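Local coordinates for protein aldose 1-epimerase (PDB 3NRE) that probably interconverts the alpha and beta anomers of aldose sugars, acting as a mutarotase, at residues A[9-23]-A[118-130]. Sequence-based numbering, arbitrary orientation.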
ATOM      1  N   HIS A   9      -3.389  11.989  19.207  1.00 33.24           N
ATOM      2  CA  HIS A   9      -3.171  11.454  20.546  1.00 31.94           C
ATOM      3  C   HIS A   9      -1.769  11.832  20.943  1.00 32.84           C
ATOM      4  O   HIS A   9      -0.807  11.447  20.270  1.00 33.74           O
ATOM      5  CB  HIS A   9      -3.303   9.943  20.536  1.00 31.67           C
ATOM      6  CG  HIS A   9      -3.547   9.324  21.876  1.00 40.77           C
ATOM      7  ND1 HIS A   9      -4.710   8.648  22.180  1.00 46.08           N
ATOM      8  CD2 HIS A   9      -2.756   9.223  22.973  1.00 45.80           C
ATOM      9  CE1 HIS A   9      -4.647   8.200  23.425  1.00 49.63           C
ATOM     10  NE2 HIS A   9      -3.472   8.536  23.929  1.00 49.21           N
ATOM     11  N   GLY A  10      -1.641  12.523  22.073  1.00 35.96           N
ATOM     12  CA  GLY A  10      -0.332  12.952  22.524  1.00 39.28           C
ATOM     13  C   GLY A  10       0.258  13.883  21.468  1.00 37.71           C
ATOM     14  O   GLY A  10      -0.383  14.826  21.043  1.00 38.34           O
ATOM     15  N   SER A  11       1.457  13.560  20.997  1.00 38.26           N
ATOM     16  CA  SER A  11       2.170  14.381  20.020  0.50 35.77           C
ATOM     17  C   SER A  11       1.914  13.882  18.594  1.00 32.98           C
ATOM     18  O   SER A  11       2.415  14.469  17.627  1.00 30.26           O
ATOM     19  CB  SER A  11       3.682  14.396  20.329  0.50 37.30           C
ATOM     20  OG  SER A  11       4.300  13.127  20.109  0.50 40.81           O
ATOM     21  N   LEU A  12       1.154  12.798  18.471  1.00 28.62           N
ATOM     22  CA  LEU A  12       0.866  12.219  17.117  1.00 27.53           C
ATOM     23  C   LEU A  12      -0.391  12.796  16.522  1.00 28.50           C
ATOM     24  O   LEU A  12      -1.388  12.944  17.207  1.00 28.10           O
ATOM     25  CB  LEU A  12       0.644  10.717  17.155  1.00 30.75           C
ATOM     26  CG  LEU A  12       1.835   9.818  17.433  1.00 33.76           C
ATOM     27  CD1 LEU A  12       1.361   8.349  17.266  1.00 31.40           C
ATOM     28  CD2 LEU A  12       3.011  10.129  16.533  1.00 39.89           C
ATOM     29  N   LYS A  13      -0.336  13.085  15.232  1.00 25.90           N
ATOM     30  CA  LYS A  13      -1.469  13.674  14.516  1.00 25.13           C
ATOM     31  C   LYS A  13      -1.557  13.004  13.163  1.00 23.15           C
ATOM     32  O   LYS A  13      -0.539  12.784  12.512  1.00 23.64           O
ATOM     33  CB  LYS A  13      -1.261  15.162  14.312  1.00 25.96           C
ATOM     34  CG  LYS A  13      -2.528  15.834  13.692  1.00 27.91           C
ATOM     35  CD  LYS A  13      -2.459  17.367  13.678  1.00 36.37           C
ATOM     36  CE  LYS A  13      -1.574  17.880  12.573  1.00 38.79           C
ATOM     37  NZ  LYS A  13      -1.805  19.389  12.245  1.00 43.45           N
ATOM     38  N   LEU A  14      -2.780  12.698  12.758  1.00 22.19           N
ATOM     39  CA  LEU A  14      -3.053  12.075  11.473  1.00 20.12           C
ATOM     40  C   LEU A  14      -4.157  12.846  10.746  1.00 22.04           C
ATOM     41  O   LEU A  14      -5.188  13.148  11.318  1.00 22.26           O
ATOM     42  CB  LEU A  14      -3.534  10.628  11.704  1.00 21.41           C
ATOM     43  CG  LEU A  14      -3.758   9.712  10.500  1.00 22.59           C
ATOM     44  CD1 LEU A  14      -2.427   9.217   9.988  1.00 22.72           C
ATOM     45  CD2 LEU A  14      -4.744   8.532  10.792  1.00 22.94           C
ATOM     46  N   ASP A  15      -3.957  13.113   9.472  1.00 20.79           N
ATOM     47  CA  ASP A  15      -5.009  13.670   8.606  1.00 20.77           C
ATOM     48  C   ASP A  15      -5.395  12.619   7.555  1.00 20.85           C
ATOM     49  O   ASP A  15      -4.516  11.982   6.968  1.00 18.92           O
ATOM     50  CB  ASP A  15      -4.486  14.906   7.865  1.00 21.25           C
ATOM     51  CG  ASP A  15      -4.451  16.163   8.724  1.00 24.86           C
ATOM     52  OD1 ASP A  15      -4.863  16.138   9.924  1.00 27.13           O
ATOM     53  OD2 ASP A  15      -4.062  17.240   8.174  1.00 31.35           O
ATOM     54  N   VAL A  16      -6.703  12.462   7.306  1.00 18.36           N
ATOM     55  CA  VAL A  16      -7.230  11.472   6.361  1.00 18.40           C
ATOM     56  C   VAL A  16      -8.264  12.140   5.484  1.00 18.37           C
ATOM     57  O   VAL A  16      -9.063  12.918   5.983  1.00 19.39           O
ATOM     58  CB  VAL A  16      -7.922  10.274   7.063  1.00 18.88           C
ATOM     59  CG1 VAL A  16      -8.488   9.271   6.052  1.00 21.38           C
ATOM     60  CG2 VAL A  16      -6.970   9.589   8.055  1.00 21.89           C
ATOM     61  N   SER A  17      -8.247  11.840   4.186  1.00 17.80           N
ATOM     62  CA  SER A  17      -9.206  12.393   3.255  1.00 17.66           C
ATOM     63  C   SER A  17     -10.197  11.357   2.793  1.00 19.44           C
ATOM     64  O   SER A  17      -9.811  10.201   2.575  1.00 19.81           O
ATOM     65  CB  SER A  17      -8.461  12.926   2.008  1.00 20.75           C
ATOM     66  OG  SER A  17      -9.355  13.312   0.999  1.00 21.02           O
ATOM     67  N   ASP A  18     -11.430  11.799   2.556  1.00 18.99           N
ATOM     68  CA  ASP A  18     -12.434  10.922   1.921  1.00 20.85           C
ATOM     69  C   ASP A  18     -12.157  10.678   0.435  1.00 21.78           C
ATOM     70  O   ASP A  18     -12.826   9.853  -0.174  1.00 20.66           O
ATOM     71  CB  ASP A  18     -13.868  11.405   2.108  1.00 20.82           C
ATOM     72  CG  ASP A  18     -14.142  12.827   1.545  1.00 21.94           C
ATOM     73  OD1 ASP A  18     -13.251  13.476   0.959  1.00 22.88           O
ATOM     74  OD2 ASP A  18     -15.304  13.291   1.760  1.00 26.75           O
ATOM     75  N   GLN A  19     -11.237  11.429  -0.173  1.00 19.10           N
ATOM     76  CA  GLN A  19     -10.873  11.232  -1.575  1.00 19.20           C
ATOM     77  C   GLN A  19      -9.860  10.092  -1.603  1.00 19.37           C
ATOM     78  O   GLN A  19      -8.670  10.271  -1.260  1.00 18.99           O
ATOM     79  CB  GLN A  19     -10.247  12.486  -2.182  1.00 19.33           C
ATOM     80  CG  GLN A  19     -11.128  13.676  -2.081  1.00 21.92           C
ATOM     81  CD  GLN A  19     -12.461  13.530  -2.782  1.00 25.58           C
ATOM     82  OE1 GLN A  19     -12.507  13.455  -4.013  1.00 28.09           O
ATOM     83  NE2 GLN A  19     -13.564  13.527  -2.016  1.00 26.11           N
ATOM     84  N   GLY A  20     -10.330   8.901  -1.947  1.00 19.16           N
ATOM     85  CA  GLY A  20      -9.451   7.744  -1.998  1.00 19.01           C
ATOM     86  C   GLY A  20      -9.192   7.030  -0.673  1.00 18.68           C
ATOM     87  O   GLY A  20      -8.419   6.104  -0.603  1.00 18.57           O
ATOM     88  N   GLY A  21      -9.735   7.535   0.427  1.00 16.67           N
ATOM     89  CA  GLY A  21      -9.424   6.988   1.710  1.00 17.15           C
ATOM     90  C   GLY A  21      -7.956   7.112   2.080  1.00 18.81           C
ATOM     91  O   GLY A  21      -7.385   6.246   2.717  1.00 17.84           O
ATOM     92  N   VAL A  22      -7.365   8.211   1.648  1.00 16.75           N
ATOM     93  CA  VAL A  22      -5.942   8.404   1.748  1.00 17.82           C
ATOM     94  C   VAL A  22      -5.551   9.123   3.031  1.00 17.04           C
ATOM     95  O   VAL A  22      -6.262   9.994   3.535  1.00 18.53           O
ATOM     96  CB  VAL A  22      -5.379   9.150   0.545  1.00 16.65           C
ATOM     97  CG1 VAL A  22      -5.744   8.415  -0.769  1.00 16.28           C
ATOM     98  CG2 VAL A  22      -5.844  10.662   0.500  1.00 17.02           C
ATOM     99  N   ILE A  23      -4.405   8.742   3.557  1.00 17.77           N
ATOM    100  CA  ILE A  23      -3.763   9.550   4.605  1.00 17.75           C
ATOM    101  C   ILE A  23      -3.137  10.751   3.925  1.00 18.76           C
ATOM    102  O   ILE A  23      -2.451  10.593   2.909  1.00 18.27           O
ATOM    103  CB  ILE A  23      -2.683   8.761   5.338  1.00 18.30           C
ATOM    104  CG1 ILE A  23      -3.340   7.559   6.014  1.00 18.44           C
ATOM    105  CG2 ILE A  23      -2.017   9.590   6.447  1.00 17.03           C
ATOM    106  CD1 ILE A  23      -2.384   6.623   6.755  1.00 21.77           C
ATOM    107  N   SER A 118     -14.398  -1.232   4.287  1.00 23.17           N
ATOM    108  CA  SER A 118     -14.206  -0.311   5.363  1.00 23.54           C
ATOM    109  C   SER A 118     -12.713  -0.135   5.627  1.00 27.33           C
ATOM    110  O   SER A 118     -11.909  -1.053   5.501  1.00 27.51           O
ATOM    111  CB  SER A 118     -14.977  -0.752   6.628  1.00 30.35           C
ATOM    112  OG  SER A 118     -14.410  -1.927   7.147  1.00 31.56           O
ATOM    113  N   GLN A 119     -12.332   1.094   5.991  1.00 22.14           N
ATOM    114  CA  GLN A 119     -10.977   1.385   6.413  1.00 24.10           C
ATOM    115  C   GLN A 119     -11.068   2.126   7.745  1.00 24.34           C
ATOM    116  O   GLN A 119     -11.622   3.233   7.765  1.00 24.64           O
ATOM    117  CB  GLN A 119     -10.242   2.241   5.385  1.00 21.72           C
ATOM    118  CG  GLN A 119      -8.743   2.209   5.599  1.00 22.25           C
ATOM    119  CD  GLN A 119      -7.958   2.982   4.572  1.00 21.78           C
ATOM    120  OE1 GLN A 119      -6.729   2.872   4.525  1.00 22.26           O
ATOM    121  NE2 GLN A 119      -8.637   3.805   3.785  1.00 23.90           N
ATOM    122  N   ALA A 120     -10.524   1.507   8.807  1.00 25.13           N
ATOM    123  CA  ALA A 120     -10.459   2.056  10.161  1.00 26.74           C
ATOM    124  C   ALA A 120      -9.046   2.491  10.520  1.00 29.41           C
ATOM    125  O   ALA A 120      -8.062   1.813  10.241  1.00 28.37           O
ATOM    126  CB  ALA A 120     -10.951   1.029  11.188  1.00 29.15           C
ATOM    127  N   PHE A 121      -8.962   3.645  11.172  1.00 25.46           N
ATOM    128  CA  PHE A 121      -7.699   4.227  11.606  1.00 26.90           C
ATOM    129  C   PHE A 121      -7.783   4.409  13.119  1.00 27.90           C
ATOM    130  O   PHE A 121      -8.796   4.885  13.604  1.00 27.54           O
ATOM    131  CB  PHE A 121      -7.533   5.616  10.957  1.00 26.87           C
ATOM    132  CG  PHE A 121      -7.506   5.603   9.444  1.00 22.21           C
ATOM    133  CD1 PHE A 121      -8.674   5.605   8.715  1.00 20.53           C
ATOM    134  CD2 PHE A 121      -6.295   5.637   8.763  1.00 24.33           C
ATOM    135  CE1 PHE A 121      -8.661   5.585   7.321  1.00 22.26           C
ATOM    136  CE2 PHE A 121      -6.262   5.639   7.381  1.00 22.74           C
ATOM    137  CZ  PHE A 121      -7.452   5.646   6.668  1.00 19.22           C
ATOM    138  N   HIS A 122      -6.698   4.118  13.830  1.00 28.01           N
ATOM    139  CA  HIS A 122      -6.618   4.331  15.268  1.00 29.06           C
ATOM    140  C   HIS A 122      -5.245   4.839  15.688  1.00 30.82           C
ATOM    141  O   HIS A 122      -4.228   4.359  15.190  1.00 30.81           O
ATOM    142  CB  HIS A 122      -6.968   3.034  15.961  1.00 33.09           C
ATOM    143  CG  HIS A 122      -7.113   3.151  17.441  1.00 37.95           C
ATOM    144  ND1 HIS A 122      -6.282   2.493  18.321  1.00 50.84           N
ATOM    145  CD2 HIS A 122      -7.988   3.855  18.203  1.00 41.61           C
ATOM    146  CE1 HIS A 122      -6.641   2.781  19.562  1.00 46.16           C
ATOM    147  NE2 HIS A 122      -7.677   3.601  19.516  1.00 48.53           N
ATOM    148  N   LEU A 123      -5.217   5.818  16.604  1.00 27.07           N
ATOM    149  CA  LEU A 123      -3.964   6.374  17.119  1.00 29.01           C
ATOM    150  C   LEU A 123      -3.868   6.095  18.586  1.00 34.60           C
ATOM    151  O   LEU A 123      -4.846   6.282  19.308  1.00 36.30           O
ATOM    152  CB  LEU A 123      -3.914   7.895  16.962  1.00 31.70           C
ATOM    153  CG  LEU A 123      -3.435   8.484  15.668  1.00 33.28           C
ATOM    154  CD1 LEU A 123      -3.318  10.001  15.834  1.00 26.29           C
ATOM    155  CD2 LEU A 123      -2.083   7.875  15.243  1.00 29.98           C
ATOM    156  N   THR A 124      -2.699   5.635  19.023  1.00 35.71           N
ATOM    157  CA  THR A 124      -2.339   5.692  20.437  1.00 35.20           C
ATOM    158  C   THR A 124      -1.177   6.670  20.546  1.00 38.34           C
ATOM    159  O   THR A 124      -0.913   7.400  19.602  1.00 33.02           O
ATOM    160  CB  THR A 124      -1.944   4.328  20.979  1.00 39.65           C
ATOM    161  OG1 THR A 124      -0.737   3.909  20.326  1.00 39.65           O
ATOM    162  CG2 THR A 124      -3.076   3.318  20.777  1.00 35.48           C
ATOM    163  N   ALA A 125      -0.483   6.730  21.685  1.00 36.78           N
ATOM    164  CA  ALA A 125       0.570   7.739  21.811  1.00 38.66           C
ATOM    165  C   ALA A 125       1.792   7.471  20.902  1.00 36.75           C
ATOM    166  O   ALA A 125       2.575   8.405  20.621  1.00 36.96           O
ATOM    167  CB  ALA A 125       0.994   7.908  23.274  1.00 41.20           C
ATOM    168  N   ASP A 126       1.986   6.221  20.462  1.00 36.93           N
ATOM    169  CA  ASP A 126       3.116   5.922  19.581  1.00 37.12           C
ATOM    170  C   ASP A 126       2.793   5.081  18.338  1.00 33.81           C
ATOM    171  O   ASP A 126       3.702   4.807  17.571  1.00 34.44           O
ATOM    172  CB  ASP A 126       4.237   5.241  20.377  1.00 39.06           C
ATOM    173  CG  ASP A 126       3.813   3.869  20.933  1.00 47.97           C
ATOM    174  OD1 ASP A 126       2.626   3.495  20.770  1.00 38.72           O
ATOM    175  OD2 ASP A 126       4.673   3.165  21.507  1.00 46.30           O
ATOM    176  N   THR A 127       1.540   4.667  18.149  1.00 29.47           N
ATOM    177  CA  THR A 127       1.199   3.758  17.080  0.60 30.81           C
ATOM    178  C   THR A 127      -0.069   4.168  16.317  1.00 28.77           C
ATOM    179  O   THR A 127      -1.087   4.507  16.915  1.00 32.10           O
ATOM    180  CB  THR A 127       0.968   2.292  17.610  0.60 32.90           C
ATOM    181  OG1 THR A 127       1.990   1.912  18.550  0.60 36.62           O
ATOM    182  CG2 THR A 127       0.936   1.300  16.469  0.60 27.39           C
ATOM    183  N   LEU A 128       0.011   4.055  15.007  1.00 27.49           N
ATOM    184  CA  LEU A 128      -1.117   4.180  14.098  1.00 26.62           C
ATOM    185  C   LEU A 128      -1.471   2.766  13.624  1.00 30.74           C
ATOM    186  O   LEU A 128      -0.583   2.037  13.152  1.00 28.07           O
ATOM    187  CB  LEU A 128      -0.702   4.970  12.853  1.00 22.37           C
ATOM    188  CG  LEU A 128      -1.693   4.919  11.684  1.00 26.86           C
ATOM    189  CD1 LEU A 128      -3.056   5.495  12.080  1.00 28.24           C
ATOM    190  CD2 LEU A 128      -1.121   5.619  10.441  1.00 26.91           C
ATOM    191  N   THR A 129      -2.748   2.386  13.770  1.00 25.32           N
ATOM    192  CA  THR A 129      -3.254   1.107  13.269  1.00 29.31           C
ATOM    193  C   THR A 129      -4.316   1.401  12.192  1.00 27.69           C
ATOM    194  O   THR A 129      -5.249   2.183  12.397  1.00 29.86           O
ATOM    195  CB  THR A 129      -3.867   0.245  14.405  1.00 31.17           C
ATOM    196  OG1 THR A 129      -2.907   0.076  15.461  1.00 33.48           O
ATOM    197  CG2 THR A 129      -4.297  -1.134  13.899  1.00 32.95           C
ATOM    198  N   VAL A 130      -4.178   0.748  11.052  1.00 24.69           N
ATOM    199  CA  VAL A 130      -5.095   0.906   9.935  1.00 24.31           C
ATOM    200  C   VAL A 130      -5.567  -0.496   9.546  1.00 26.92           C
ATOM    201  O   VAL A 130      -4.749  -1.397   9.450  1.00 28.42           O
ATOM    202  CB  VAL A 130      -4.426   1.554   8.700  1.00 23.83           C
ATOM    203  CG1 VAL A 130      -5.493   1.782   7.641  1.00 27.08           C
ATOM    204  CG2 VAL A 130      -3.683   2.900   9.050  1.00 26.20           C
TER
HETATM  205  O   HOH W   1       2.785  10.861  21.528  1.00 37.34           O
HETATM  206  O   HOH W   2      -4.781   4.758   3.524  1.00 25.82           O
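The phenyl ring of Phe121 takes Val16 CG2 over the centre of one face, 4.0 Å from the centroid in a CH-pi contact, and has Gly21 O at its edge, in plane. The His9 imidazole lays a face, off-centre, against Thr124 CA. Phe121 lies within, and His9 at the margin of, an apolar layer of the beta-supersandwich characteristic of the galactose mutarotase clan, where strand 12-17 of a small antiparallel sheet runs nearly antiparallel (163°) over strand 118-123 of a larger one. In this layer Leu14 crosses Leu128 at about a right angle, CD2 lying 3.7 Å from Leu128 CD1, while Ile23 and Leu128 meet tip to tip. Leu123 CD2 packs 4.0 Å from Leu12 CD1, which also approaches Thr124 O at 3.4 Å. With CG anti to the backbone N (chi1 -161°), His9 lies along the 124-127 turn, its CD2 3.6 Å from Ala125 N; an alanine here would probably uncover the Thr124 backbone and leave a gap beside Ala125. A water bridges Ser11 N and Ala125 O. Gln119, extended, donates from NE2 to an in-plane lone pair of Gly21 O at 2.9 Å, and a second water donates to both Gly21 O and Gln119 OE1.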